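Long-range contact in BauA (Acinetobacter baumannii, PDB 6HCP), which probably takes up the iron-loaded siderophore preacinetobactin across the outer membrane as a TonB-dependent receptor: residues Tyr315-Gly319 with Lys405-Thr409. Numbering follows the deposited sequence.
Sequences YKYNG and KPEFT. With EDO (1,2-ethanediol), chain Q; EDO (1,2-ethanediol), chain J.
N318 and F408 bring strand 302-318 up against the irregular loop 405-409, their CA atoms 6.8 Å apart and no backbone pairing between the segments. N318 reaches across with CG anti to its own N (chi1 -174°), which sends the amide past the F408 side chain to the loop backbone. There N318 ND2 donates to P406 O over 3.0 Å; the N-H...O angle is 161°, and the oxygen lies close to the amide plane, whereas the donor is tilted from the plane of the carbonyl. N318 OD1 accepts a bond from Q338 NE2, so hydrogen bonds at both polar atoms fix the flip of the amide; N318 OD1 also packs 3.8 Å from P406 CG. Q338, on the neighbouring strand 331-358, also bonds E407 O. F408 lies back along the strand, its CD1 3.7 Å from N318 CB and its CE1, at the ring edge, 3.3 Å from Y317 O. Farther along the ring, F408 CZ meets K316 CB at 3.9 Å, and the lysine stem crosses the phenyl group at about a right angle before its amino end leads away. Y317 points away from the loop; its OH bonds A320 O and its ring forms a cation-pi contact with R256. Two ethanediols, probably from the crystallisation liquor, bond E407 O and Y315 OH. The loop between strands 391-394 and 412-431 thus lies over the K316/N318 face of strand 302-318, opposite Y315 and Y317, fitting the alternating side chains of a transmembrane beta-barrel strand.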
loop_
_atom_site.group_PDB
_atom_site.type_symbol
_atom_site.label_atom_id
_atom_site.label_comp_id
_atom_site.label_asym_id
_atom_site.label_seq_id
_atom_site.Cartn_x
_atom_site.Cartn_y
_atom_site.Cartn_z
ATOM N N TYR A 315 -19.070 -25.091 -22.000
ATOM C CA TYR A 315 -18.075 -25.017 -20.954
ATOM C C TYR A 315 -16.875 -25.859 -21.349
ATOM O O TYR A 315 -17.034 -27.022 -21.698
ATOM C CB TYR A 315 -18.635 -25.521 -19.627
ATOM C CG TYR A 315 -17.661 -25.524 -18.479
ATOM C CD1 TYR A 315 -17.454 -24.393 -17.696
ATOM C CD2 TYR A 315 -17.018 -26.686 -18.101
ATOM C CE1 TYR A 315 -16.594 -24.420 -16.607
ATOM C CE2 TYR A 315 -16.158 -26.729 -17.012
ATOM C CZ TYR A 315 -15.925 -25.583 -16.275
ATOM O OH TYR A 315 -15.092 -25.642 -15.193
ATOM N N LYS A 316 -15.679 -25.319 -21.098
ATOM C CA LYS A 316 -14.438 -26.039 -21.309
ATOM C C LYS A 316 -13.440 -25.702 -20.198
ATOM O O LYS A 316 -13.290 -24.547 -19.828
ATOM C CB LYS A 316 -13.835 -25.648 -22.665
ATOM C CG LYS A 316 -14.657 -26.046 -23.888
ATOM C CD LYS A 316 -14.005 -25.541 -25.178
ATOM C CE LYS A 316 -14.612 -26.132 -26.430
ATOM N NZ LYS A 316 -16.050 -25.819 -26.495
ATOM N N TYR A 317 -12.761 -26.730 -19.691
ATOM C CA TYR A 317 -11.809 -26.590 -18.601
ATOM C C TYR A 317 -10.623 -27.509 -18.868
ATOM O O TYR A 317 -10.780 -28.706 -19.044
ATOM C CB TYR A 317 -12.444 -26.934 -17.247
ATOM C CG TYR A 317 -11.493 -26.846 -16.084
ATOM C CD1 TYR A 317 -10.620 -27.877 -15.797
ATOM C CD2 TYR A 317 -11.550 -25.787 -15.196
ATOM C CE1 TYR A 317 -9.770 -27.823 -14.704
ATOM C CE2 TYR A 317 -10.684 -25.701 -14.120
ATOM C CZ TYR A 317 -9.774 -26.709 -13.880
ATOM O OH TYR A 317 -8.942 -26.667 -12.786
ATOM N N ASN A 318 -9.423 -26.928 -18.803
ATOM C CA ASN A 318 -8.168 -27.667 -18.938
ATOM C C ASN A 318 -7.235 -27.204 -17.818
ATOM O O ASN A 318 -6.866 -26.043 -17.784
ATOM C CB ASN A 318 -7.541 -27.371 -20.301
ATOM C CG ASN A 318 -6.304 -28.180 -20.622
ATOM O OD1 ASN A 318 -6.095 -29.252 -20.063
ATOM N ND2 ASN A 318 -5.647 -27.802 -21.706
ATOM N N GLY A 319 -6.903 -28.089 -16.887
ATOM C CA GLY A 319 -6.137 -27.676 -15.729
ATOM C C GLY A 319 -6.035 -28.754 -14.682
ATOM O O GLY A 319 -6.045 -29.948 -14.996
ATOM N N LYS A 405 1.459 -27.597 -21.141
ATOM C CA LYS A 405 0.037 -27.547 -21.261
ATOM C C LYS A 405 -0.443 -28.691 -22.147
ATOM O O LYS A 405 -0.116 -28.733 -23.322
ATOM C CB LYS A 405 -0.365 -26.219 -21.886
ATOM C CG LYS A 405 -1.862 -25.988 -22.010
ATOM C CD LYS A 405 -2.175 -24.859 -22.956
ATOM C CE LYS A 405 -3.395 -24.068 -22.553
ATOM N NZ LYS A 405 -3.427 -22.744 -23.219
ATOM N N PRO A 406 -1.302 -29.603 -21.655
ATOM C CA PRO A 406 -1.823 -30.667 -22.508
ATOM C C PRO A 406 -2.764 -30.079 -23.562
ATOM O O PRO A 406 -3.468 -29.097 -23.319
ATOM C CB PRO A 406 -2.543 -31.637 -21.562
ATOM C CG PRO A 406 -2.683 -30.899 -20.237
ATOM C CD PRO A 406 -1.708 -29.741 -20.249
ATOM N N GLU A 407 -2.731 -30.661 -24.760
ATOM C CA GLU A 407 -3.681 -30.329 -25.776
ATOM C C GLU A 407 -5.087 -30.681 -25.263
ATOM O O GLU A 407 -5.252 -31.646 -24.532
ATOM C CB GLU A 407 -3.359 -31.108 -27.052
ATOM C CG GLU A 407 -3.746 -30.356 -28.303
ATOM C CD GLU A 407 -3.775 -31.236 -29.538
ATOM O OE1 GLU A 407 -2.965 -32.184 -29.592
ATOM O OE2 GLU A 407 -4.667 -31.032 -30.389
ATOM N N PHE A 408 -6.091 -29.958 -25.749
ATOM C CA PHE A 408 -7.450 -30.110 -25.252
ATOM C C PHE A 408 -8.256 -30.968 -26.229
ATOM O O PHE A 408 -8.774 -30.452 -27.206
ATOM C CB PHE A 408 -8.076 -28.740 -25.019
ATOM C CG PHE A 408 -9.400 -28.786 -24.297
ATOM C CD1 PHE A 408 -9.456 -29.101 -22.949
ATOM C CD2 PHE A 408 -10.586 -28.542 -24.973
ATOM C CE1 PHE A 408 -10.678 -29.190 -22.297
ATOM C CE2 PHE A 408 -11.807 -28.649 -24.323
ATOM C CZ PHE A 408 -11.848 -28.942 -22.980
ATOM N N THR A 409 -8.427 -32.252 -25.893
ATOM C CA THR A 409 -9.159 -33.221 -26.735
ATOM C C THR A 409 -9.986 -34.180 -25.877
ATOM O O THR A 409 -9.870 -35.396 -26.006
ATOM C CB THR A 409 -8.175 -34.064 -27.566
ATOM O OG1 THR A 409 -7.301 -34.714 -26.634
ATOM C CG2 THR A 409 -7.381 -33.238 -28.551
HETATM C C1 EDO Q . -4.232 -35.040 -24.347
HETATM O O1 EDO Q . -4.609 -34.182 -25.419
HETATM C C2 EDO Q . -3.078 -35.928 -24.777
HETATM O O2 EDO Q . -1.849 -35.265 -24.476
HETATM C C1 EDO J . -17.525 -28.514 -13.129
HETATM O O1 EDO J . -17.945 -29.731 -12.508
HETATM C C2 EDO J . -16.189 -28.124 -12.521
HETATM O O2 EDO J . -15.166 -28.013 -13.520
#